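PDB 6WOP: 4-aminobutyrate transaminase from Acinetobacter baumannii, which probably catalyses pyridoxal 5'-phosphate-dependent transfer of the amino group of 4-aminobutyrate to 2-oxoglutarate, as a class-III aminotransferase. Local coordinates for residues 165-173 against 187-196; 321-332 against 393-401. All coordinates share one frame; numbering follows the deposited sequence.

In the fold
Each contact sets a helix against a non-helical segment, a strand in contact 1 and a loop in contact 2. Both are largely buried, yet they lie on opposite sides of the chain's centre, with their own centres 36 Å apart. Contact 1 joins strand 167-170, at one end of the sheet that runs from 104-109 to 167-170, to helix 181-194, and a second subunit lies against it. Contact 2 belongs to the other seven-stranded sheet and sets helix 321-342 against the loop between strand 390-393 and helix 401-416, where no other chain of the assembly reaches. Small apolar groups, one ring and a serine hydroxyl carry contact 1; leucines dominate contact 2, with an arginine bound to backbone carbonyls.

Contact 1 of 2, residues 165-173 against 187-196; sequences AGVFHARYP and SVEDIFSEDI
Phe-168 and Asp-195 make the ring contact: Asp-195 CB sits 3.7 Å above the centroid of the Phe-168 ring, almost on its normal, a CH-pi contact over one face. The carboxylate continues along that face, its plane 22° from the ring's, with OD1 3.5 Å from Phe-168 CE1; OD1 also accepts a hydrogen bond from His-169 of the second subunit.

Among the apolar contacts, Ile-196 CG2 packs on the same ring, 3.8 Å from Phe-168 CD2. Further along the strand the Ala-170 methyl, CB, meets Ile-191 CD1 at 3.8 Å and Val-188 CG2 at 3.6 Å. Helix 181-194 runs roughly antiparallel to strand 167-170, the outermost of its sheet within this chain, and is the helix of a beta-alpha-beta crossover to parallel strand 201-206 in the large domain of fold type I.

Polar contacts gather near Ser-187. With chi1 at 78°, its OG is turned to the strand and accepts a nearly straight hydrogen bond from Arg-171 N (3.0 Å, 167°), while bonding also to Ala-184 O within the helix. Arg-171 CG packs 3.6 Å from Ser-187 CB; bends further out turn the guanidinium back, and NH2 bonds His-169 O of its own strand and, outside this contact, Glu-194 of the second subunit in a salt bridge.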
loop_
_atom_site.group_PDB
_atom_site.type_symbol
_atom_site.label_atom_id
_atom_site.label_comp_id
_atom_site.label_asym_id
_atom_site.label_seq_id
_atom_site.Cartn_x
_atom_site.Cartn_y
_atom_site.Cartn_z
ATOM N N ALA A 165 -1.403 -1.672 3.328
ATOM C CA ALA A 165 -2.069 -2.774 2.658
ATOM C C ALA A 165 -1.906 -4.083 3.424
ATOM O O ALA A 165 -0.943 -4.267 4.176
ATOM C CB ALA A 165 -1.480 -2.953 1.259
ATOM N N GLY A 166 -2.814 -5.036 3.133
ATOM C CA GLY A 166 -2.695 -6.408 3.632
ATOM C C GLY A 166 -3.202 -6.617 5.054
ATOM O O GLY A 166 -2.835 -7.601 5.703
ATOM N N VAL A 167 -4.018 -5.703 5.571
ATOM C CA VAL A 167 -4.635 -5.863 6.894
ATOM C C VAL A 167 -6.140 -5.935 6.722
ATOM O O VAL A 167 -6.730 -5.030 6.114
ATOM C CB VAL A 167 -4.266 -4.683 7.801
ATOM C CG1 VAL A 167 -4.933 -4.820 9.242
ATOM C CG2 VAL A 167 -2.732 -4.615 7.884
ATOM N N PHE A 168 -6.784 -6.969 7.304
ATOM C CA PHE A 168 -8.225 -7.107 7.124
ATOM C C PHE A 168 -8.876 -7.464 8.446
ATOM O O PHE A 168 -8.265 -8.135 9.268
ATOM C CB PHE A 168 -8.514 -8.209 6.019
ATOM C CG PHE A 168 -7.936 -7.801 4.677
ATOM C CD1 PHE A 168 -8.565 -6.794 3.918
ATOM C CD2 PHE A 168 -6.750 -8.357 4.224
ATOM C CE1 PHE A 168 -7.973 -6.363 2.677
ATOM C CE2 PHE A 168 -6.176 -7.941 3.030
ATOM C CZ PHE A 168 -6.792 -6.949 2.264
ATOM N N HIS A 169 -10.156 -7.103 8.612
ATOM C CA HIS A 169 -10.867 -7.371 9.867
ATOM C C HIS A 169 -11.963 -8.412 9.722
ATOM O O HIS A 169 -12.898 -8.250 8.906
ATOM C CB HIS A 169 -11.467 -6.079 10.393
ATOM C CG HIS A 169 -10.422 -5.078 10.779
ATOM N ND1 HIS A 169 -9.919 -4.157 9.885
ATOM C CD2 HIS A 169 -9.752 -4.885 11.946
ATOM C CE1 HIS A 169 -8.990 -3.417 10.484
ATOM N NE2 HIS A 169 -8.863 -3.843 11.734
ATOM N N ALA A 170 -11.909 -9.432 10.578
ATOM C CA ALA A 170 -13.006 -10.398 10.715
ATOM C C ALA A 170 -13.910 -10.026 11.902
ATOM O O ALA A 170 -13.609 -9.084 12.656
ATOM C CB ALA A 170 -12.424 -11.809 10.884
ATOM N N ARG A 171 -14.976 -10.801 12.086
ATOM C CA ARG A 171 -15.869 -10.604 13.198
ATOM C C ARG A 171 -15.423 -11.401 14.408
ATOM O O ARG A 171 -15.283 -12.583 14.329
ATOM C CB ARG A 171 -17.293 -11.101 12.904
ATOM C CG ARG A 171 -17.818 -10.843 11.536
ATOM C CD ARG A 171 -18.122 -9.410 11.296
ATOM N NE ARG A 171 -17.007 -8.471 11.233
ATOM C CZ ARG A 171 -16.203 -8.255 10.201
ATOM N NH1 ARG A 171 -16.292 -8.961 9.085
ATOM N NH2 ARG A 171 -15.269 -7.371 10.319
ATOM N N TYR A 172 -15.209 -10.724 15.512
ATOM C CA TYR A 172 -14.948 -11.401 16.764
ATOM C C TYR A 172 -16.215 -12.093 17.268
ATOM O O TYR A 172 -17.310 -11.519 17.192
ATOM C CB TYR A 172 -14.478 -10.364 17.783
ATOM C CG TYR A 172 -13.724 -10.917 18.972
ATOM C CD1 TYR A 172 -12.366 -11.072 18.923
ATOM C CD2 TYR A 172 -14.403 -11.291 20.157
ATOM C CE1 TYR A 172 -11.671 -11.507 20.000
ATOM C CE2 TYR A 172 -13.698 -11.754 21.231
ATOM C CZ TYR A 172 -12.335 -11.848 21.152
ATOM O OH TYR A 172 -11.618 -12.274 22.267
ATOM N N PRO A 173 -16.094 -13.295 17.849
ATOM C CA PRO A 173 -17.265 -14.036 18.335
ATOM C C PRO A 173 -17.818 -13.407 19.605
ATOM O O PRO A 173 -17.093 -13.251 20.610
ATOM C CB PRO A 173 -16.700 -15.444 18.600
ATOM C CG PRO A 173 -15.224 -15.217 18.841
ATOM C CD PRO A 173 -14.866 -14.116 17.889
ATOM N N SER A 187 -16.388 -15.570 8.824
ATOM C CA SER A 187 -15.872 -14.268 8.356
ATOM C C SER A 187 -14.373 -14.314 8.076
ATOM O O SER A 187 -13.901 -13.667 7.140
ATOM C CB SER A 187 -16.198 -13.174 9.367
ATOM O OG SER A 187 -15.285 -13.245 10.455
ATOM N N VAL A 188 -13.605 -15.115 8.836
ATOM C CA VAL A 188 -12.191 -15.345 8.485
ATOM C C VAL A 188 -12.070 -16.035 7.116
ATOM O O VAL A 188 -11.287 -15.648 6.224
ATOM C CB VAL A 188 -11.528 -16.162 9.605
ATOM C CG1 VAL A 188 -10.077 -16.445 9.245
ATOM C CG2 VAL A 188 -11.624 -15.329 10.946
ATOM N N GLU A 189 -12.869 -17.061 6.908
ATOM C CA GLU A 189 -12.786 -17.752 5.635
ATOM C C GLU A 189 -13.209 -16.838 4.476
ATOM O O GLU A 189 -12.721 -16.996 3.347
ATOM C CB GLU A 189 -13.639 -19.035 5.703
ATOM C CG GLU A 189 -13.106 -19.999 6.795
ATOM C CD GLU A 189 -14.010 -21.172 7.077
ATOM O OE1 GLU A 189 -15.270 -21.041 6.926
ATOM O OE2 GLU A 189 -13.445 -22.241 7.450
ATOM N N ASP A 190 -14.165 -15.933 4.701
ATOM C CA ASP A 190 -14.520 -14.998 3.627
ATOM C C ASP A 190 -13.331 -14.095 3.293
ATOM O O ASP A 190 -13.164 -13.675 2.149
ATOM C CB ASP A 190 -15.725 -14.135 4.048
ATOM C CG ASP A 190 -17.044 -14.924 4.132
ATOM O OD1 ASP A 190 -17.127 -16.110 3.646
ATOM O OD2 ASP A 190 -18.024 -14.342 4.688
ATOM N N ILE A 191 -12.527 -13.724 4.296
ATOM C CA ILE A 191 -11.321 -12.943 4.001
ATOM C C ILE A 191 -10.406 -13.734 3.060
ATOM O O ILE A 191 -9.877 -13.192 2.077
ATOM C CB ILE A 191 -10.607 -12.567 5.323
ATOM C CG1 ILE A 191 -11.438 -11.467 6.047
ATOM C CG2 ILE A 191 -9.159 -12.016 5.054
ATOM C CD1 ILE A 191 -10.921 -11.174 7.469
ATOM N N PHE A 192 -10.192 -15.027 3.353
ATOM C CA PHE A 192 -9.388 -15.851 2.435
ATOM C C PHE A 192 -10.014 -15.878 1.056
ATOM O O PHE A 192 -9.308 -15.947 0.025
ATOM C CB PHE A 192 -9.297 -17.293 2.927
ATOM C CG PHE A 192 -8.589 -17.461 4.236
ATOM C CD1 PHE A 192 -7.576 -16.633 4.597
ATOM C CD2 PHE A 192 -8.933 -18.510 5.070
ATOM C CE1 PHE A 192 -6.877 -16.822 5.804
ATOM C CE2 PHE A 192 -8.254 -18.704 6.285
ATOM C CZ PHE A 192 -7.225 -17.857 6.637
ATOM N N SER A 193 -11.357 -15.971 1.014
ATOM C CA SER A 193 -12.020 -16.141 -0.268
ATOM C C SER A 193 -12.023 -14.865 -1.089
ATOM O O SER A 193 -12.168 -14.942 -2.300
ATOM C CB SER A 193 -13.489 -16.576 -0.096
ATOM O OG SER A 193 -13.581 -17.836 0.515
ATOM N N GLU A 194 -11.986 -13.708 -0.447
ATOM C CA GLU A 194 -12.273 -12.428 -1.089
ATOM C C GLU A 194 -11.108 -11.460 -1.113
ATOM O O GLU A 194 -11.020 -10.669 -2.069
ATOM C CB GLU A 194 -13.456 -11.725 -0.384
ATOM C CG GLU A 194 -14.749 -12.621 -0.464
ATOM C CD GLU A 194 -15.872 -12.146 0.461
ATOM O OE1 GLU A 194 -15.712 -11.113 1.151
ATOM O OE2 GLU A 194 -16.900 -12.828 0.500
ATOM N N ASP A 195 -10.302 -11.415 -0.043
ATOM C CA ASP A 195 -9.317 -10.363 0.186
ATOM C C ASP A 195 -7.888 -10.826 -0.040
ATOM O O ASP A 195 -7.058 -10.098 -0.636
ATOM C CB ASP A 195 -9.432 -9.830 1.635
ATOM C CG ASP A 195 -10.682 -9.001 1.858
ATOM O OD1 ASP A 195 -10.782 -7.908 1.247
ATOM O OD2 ASP A 195 -11.571 -9.453 2.614
ATOM N N ILE A 196 -7.546 -11.987 0.508
ATOM C CA ILE A 196 -6.133 -12.366 0.572
ATOM C C ILE A 196 -6.030 -13.883 0.703
ATOM O O ILE A 196 -6.676 -14.491 1.572
ATOM C CB ILE A 196 -5.384 -11.673 1.734
ATOM C CG1 ILE A 196 -3.900 -12.063 1.651
ATOM C CG2 ILE A 196 -6.054 -11.986 3.176
ATOM C CD1 ILE A 196 -2.965 -11.274 2.632
#

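Contact 2 of 2, residues 321-332 against 393-401; sequences LCDRANELGAEL and FLYPLTIPA
Arg-324 starts with CG beside its backbone N (chi1 -79°) and bends at chi2 and chi3, which swings its guanidinium across to the carbonyls of Leu-397 and Ile-399. Tyr-395, with chi1 at 44°, holds CG between its backbone N and carbonyl carbon and extends its ring toward Leu-328 and Gly-329. Both belong to the small domain, built largely from the C-terminal part of the chain, as in class-III aminotransferases; here helix 321-342 meets the loop leading from strand 390-393 to helix 401-416. A type I beta turn from Pro-396 to Ile-399 shapes this loop, and Pro-400 then takes the N-cap position of helix 401-416.

The turn presents two carbonyl oxygens to one nitrogen. Arg-324 NH1 donates to Ile-399 O at 2.8 Å with an angle of 154°, the donor tilted from the carbonyl plane; its bond to Leu-397 O is strongly bent and weak. Leu-328 CD1 lies over one face of the guanidinium, toward the rim, whereas Ile-399 O comes at the edge and Leu-397 O obliquely.

Leu-397 reaches back to the helix, CD2 lying 3.8 Å from Ala-325 CB, while Thr-398 CG2 and Leu-321 CD1 meet where their side chains cross. Leu-328 and Tyr-395 run past each other in opposite directions, CD1 of the leucine 3.7 Å from CE1 of the ring. Tyr-395 OH is hydrogen-bonded to Ser-355 OG, and Phe-404 of helix 401-416 meets the ring edge-to-face. At the far end, Leu-332 CD2 touches both aromatic residues, 3.8 Å from Tyr-395 CE2 at the ring edge and 3.4 Å from Phe-393 CG, while Leu-332 CD1 stands over the centre of the Phe-393 face, 4.2 Å from the centroid, in a CH-pi contact.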
loop_
_atom_site.group_PDB
_atom_site.type_symbol
_atom_site.label_atom_id
_atom_site.label_comp_id
_atom_site.label_asym_id
_atom_site.label_seq_id
_atom_site.Cartn_x
_atom_site.Cartn_y
_atom_site.Cartn_z
ATOM N N LEU A 321 -1.995 -13.000 43.532
ATOM C CA LEU A 321 -2.877 -12.048 42.887
ATOM C C LEU A 321 -3.748 -12.659 41.786
ATOM O O LEU A 321 -4.802 -12.080 41.497
ATOM C CB LEU A 321 -2.078 -10.873 42.304
ATOM C CG LEU A 321 -1.395 -9.997 43.352
ATOM C CD1 LEU A 321 -0.745 -8.770 42.666
ATOM C CD2 LEU A 321 -2.292 -9.568 44.531
ATOM N N CYS A 322 -3.367 -13.798 41.184
ATOM C CA CYS A 322 -4.335 -14.522 40.350
ATOM C C CYS A 322 -5.567 -14.913 41.170
ATOM O O CYS A 322 -6.710 -14.669 40.754
ATOM C CB CYS A 322 -3.692 -15.764 39.719
ATOM S SG CYS A 322 -2.816 -15.347 38.133
ATOM N N ASP A 323 -5.351 -15.490 42.355
ATOM C CA ASP A 323 -6.484 -15.839 43.209
ATOM C C ASP A 323 -7.281 -14.598 43.620
ATOM O O ASP A 323 -8.517 -14.634 43.643
ATOM C CB ASP A 323 -6.011 -16.566 44.469
ATOM C CG ASP A 323 -5.563 -17.984 44.214
ATOM O OD1 ASP A 323 -5.968 -18.627 43.228
ATOM O OD2 ASP A 323 -4.771 -18.447 45.041
ATOM N N ARG A 324 -6.595 -13.507 43.989
ATOM C CA ARG A 324 -7.312 -12.280 44.327
ATOM C C ARG A 324 -8.144 -11.777 43.153
ATOM O O ARG A 324 -9.262 -11.270 43.353
ATOM C CB ARG A 324 -6.358 -11.194 44.804
ATOM C CG ARG A 324 -5.941 -11.406 46.243
ATOM C CD ARG A 324 -5.864 -10.130 47.067
ATOM N NE ARG A 324 -7.159 -9.721 47.617
ATOM C CZ ARG A 324 -7.624 -8.464 47.580
ATOM N NH1 ARG A 324 -6.882 -7.469 46.983
ATOM N NH2 ARG A 324 -8.861 -8.225 48.089
ATOM N N ALA A 325 -7.606 -11.890 41.923
ATOM C CA ALA A 325 -8.372 -11.480 40.737
ATOM C C ALA A 325 -9.678 -12.257 40.652
ATOM O O ALA A 325 -10.742 -11.689 40.342
ATOM C CB ALA A 325 -7.551 -11.702 39.466
ATOM N N ASN A 326 -9.622 -13.567 40.901
ATOM C CA ASN A 326 -10.868 -14.334 40.835
ATOM C C ASN A 326 -11.833 -13.937 41.946
ATOM O O ASN A 326 -13.047 -13.814 41.708
ATOM C CB ASN A 326 -10.562 -15.826 40.880
ATOM C CG ASN A 326 -9.940 -16.295 39.580
ATOM O OD1 ASN A 326 -10.273 -15.773 38.522
ATOM N ND2 ASN A 326 -9.026 -17.259 39.652
ATOM N N GLU A 327 -11.318 -13.744 43.165
ATOM C CA GLU A 327 -12.157 -13.366 44.312
ATOM C C GLU A 327 -12.781 -11.989 44.144
ATOM O O GLU A 327 -13.976 -11.808 44.409
ATOM C CB GLU A 327 -11.350 -13.385 45.626
ATOM C CG GLU A 327 -10.919 -14.743 46.028
ATOM C CD GLU A 327 -9.712 -14.767 46.986
ATOM O OE1 GLU A 327 -9.265 -13.697 47.532
ATOM O OE2 GLU A 327 -9.204 -15.906 47.150
ATOM N N LEU A 328 -11.973 -10.986 43.804
ATOM C CA LEU A 328 -12.537 -9.663 43.568
ATOM C C LEU A 328 -13.516 -9.690 42.382
ATOM O O LEU A 328 -14.582 -9.068 42.427
ATOM C CB LEU A 328 -11.408 -8.656 43.319
ATOM C CG LEU A 328 -10.448 -8.272 44.459
ATOM C CD1 LEU A 328 -9.223 -7.615 43.868
ATOM C CD2 LEU A 328 -11.087 -7.317 45.412
ATOM N N GLY A 329 -13.148 -10.343 41.275
ATOM C CA GLY A 329 -14.080 -10.377 40.161
ATOM C C GLY A 329 -15.400 -11.019 40.536
ATOM O O GLY A 329 -16.468 -10.559 40.121
ATOM N N ALA A 330 -15.350 -12.112 41.295
ATOM C CA ALA A 330 -16.585 -12.760 41.681
ATOM C C ALA A 330 -17.471 -11.795 42.469
ATOM O O ALA A 330 -18.696 -11.752 42.261
ATOM C CB ALA A 330 -16.289 -14.031 42.488
ATOM N N GLU A 331 -16.865 -11.005 43.376
ATOM C CA GLU A 331 -17.612 -10.092 44.229
ATOM C C GLU A 331 -18.176 -8.933 43.426
ATOM O O GLU A 331 -19.336 -8.513 43.642
ATOM C CB GLU A 331 -16.722 -9.573 45.363
ATOM C CG GLU A 331 -17.492 -8.662 46.297
ATOM C CD GLU A 331 -16.728 -8.231 47.539
ATOM O OE1 GLU A 331 -17.337 -7.488 48.340
ATOM O OE2 GLU A 331 -15.565 -8.636 47.716
ATOM N N LEU A 332 -17.369 -8.396 42.495
ATOM C CA LEU A 332 -17.903 -7.393 41.590
ATOM C C LEU A 332 -19.033 -7.954 40.718
ATOM O O LEU A 332 -20.021 -7.251 40.462
ATOM C CB LEU A 332 -16.783 -6.810 40.725
ATOM C CG LEU A 332 -17.205 -5.986 39.486
ATOM C CD1 LEU A 332 -18.077 -4.822 39.843
ATOM C CD2 LEU A 332 -15.956 -5.450 38.746
ATOM N N PHE A 393 -13.835 -2.579 34.410
ATOM C CA PHE A 393 -13.249 -2.467 35.754
ATOM C C PHE A 393 -11.818 -2.972 35.742
ATOM O O PHE A 393 -11.567 -4.144 35.420
ATOM C CB PHE A 393 -14.107 -3.243 36.758
ATOM C CG PHE A 393 -15.492 -2.718 36.840
ATOM C CD1 PHE A 393 -15.776 -1.653 37.694
ATOM C CD2 PHE A 393 -16.493 -3.228 36.013
ATOM C CE1 PHE A 393 -17.055 -1.090 37.749
ATOM C CE2 PHE A 393 -17.775 -2.669 36.042
ATOM C CZ PHE A 393 -18.044 -1.590 36.924
ATOM N N LEU A 394 -10.879 -2.084 36.092
ATOM C CA LEU A 394 -9.442 -2.344 36.057
ATOM C C LEU A 394 -8.742 -1.940 37.347
ATOM O O LEU A 394 -7.567 -1.477 37.323
ATOM C CB LEU A 394 -8.829 -1.593 34.882
ATOM C CG LEU A 394 -9.269 -2.246 33.578
ATOM C CD1 LEU A 394 -8.927 -1.273 32.356
ATOM C CD2 LEU A 394 -8.572 -3.586 33.450
ATOM N N TYR A 395 -9.451 -2.078 38.499
ATOM C CA TYR A 395 -8.880 -1.776 39.809
ATOM C C TYR A 395 -7.606 -2.571 40.010
ATOM O O TYR A 395 -7.528 -3.703 39.522
ATOM C CB TYR A 395 -9.882 -2.176 40.879
ATOM C CG TYR A 395 -10.514 -3.560 40.594
ATOM C CD1 TYR A 395 -9.911 -4.740 41.021
ATOM C CD2 TYR A 395 -11.724 -3.661 39.919
ATOM C CE1 TYR A 395 -10.524 -6.018 40.747
ATOM C CE2 TYR A 395 -12.323 -4.869 39.644
ATOM C CZ TYR A 395 -11.739 -6.037 40.074
ATOM O OH TYR A 395 -12.376 -7.201 39.781
ATOM N N PRO A 396 -6.618 -2.058 40.760
ATOM C CA PRO A 396 -5.468 -2.888 41.132
ATOM C C PRO A 396 -5.913 -4.159 41.813
ATOM O O PRO A 396 -6.860 -4.133 42.604
ATOM C CB PRO A 396 -4.683 -1.972 42.120
ATOM C CG PRO A 396 -4.909 -0.571 41.517
ATOM C CD PRO A 396 -6.412 -0.636 41.090
ATOM N N LEU A 397 -5.225 -5.288 41.505
ATOM C CA LEU A 397 -5.547 -6.568 42.148
ATOM C C LEU A 397 -5.139 -6.575 43.624
ATOM O O LEU A 397 -5.573 -7.471 44.393
ATOM C CB LEU A 397 -4.812 -7.694 41.449
ATOM C CG LEU A 397 -5.127 -7.836 39.948
ATOM C CD1 LEU A 397 -4.400 -9.069 39.334
ATOM C CD2 LEU A 397 -6.656 -7.972 39.774
ATOM N N THR A 398 -4.366 -5.586 44.005
ATOM C CA THR A 398 -3.920 -5.365 45.387
ATOM C C THR A 398 -4.885 -4.466 46.187
ATOM O O THR A 398 -4.577 -4.117 47.342
ATOM C CB THR A 398 -2.533 -4.715 45.342
ATOM O OG1 THR A 398 -2.589 -3.536 44.515
ATOM C CG2 THR A 398 -1.466 -5.657 44.737
ATOM N N ILE A 399 -6.000 -4.037 45.600
ATOM C CA ILE A 399 -6.885 -3.076 46.302
ATOM C C ILE A 399 -7.346 -3.672 47.644
ATOM O O ILE A 399 -7.703 -4.859 47.720
ATOM C CB ILE A 399 -8.078 -2.673 45.380
ATOM C CG1 ILE A 399 -8.913 -1.603 46.091
ATOM C CG2 ILE A 399 -8.983 -3.877 45.036
ATOM C CD1 ILE A 399 -9.944 -0.965 45.161
ATOM N N PRO A 400 -7.302 -2.938 48.755
ATOM C CA PRO A 400 -7.798 -3.501 50.015
ATOM C C PRO A 400 -9.261 -3.866 49.876
ATOM O O PRO A 400 -10.024 -3.106 49.304
ATOM C CB PRO A 400 -7.605 -2.357 51.003
ATOM C CG PRO A 400 -6.405 -1.532 50.405
ATOM C CD PRO A 400 -6.773 -1.571 48.915
ATOM N N ALA A 401 -9.665 -4.994 50.472
ATOM C CA ALA A 401 -11.036 -5.496 50.281
ATOM C C ALA A 401 -12.065 -4.460 50.754
ATOM O O ALA A 401 -13.123 -4.287 50.135
ATOM C CB ALA A 401 -11.184 -6.829 51.024
#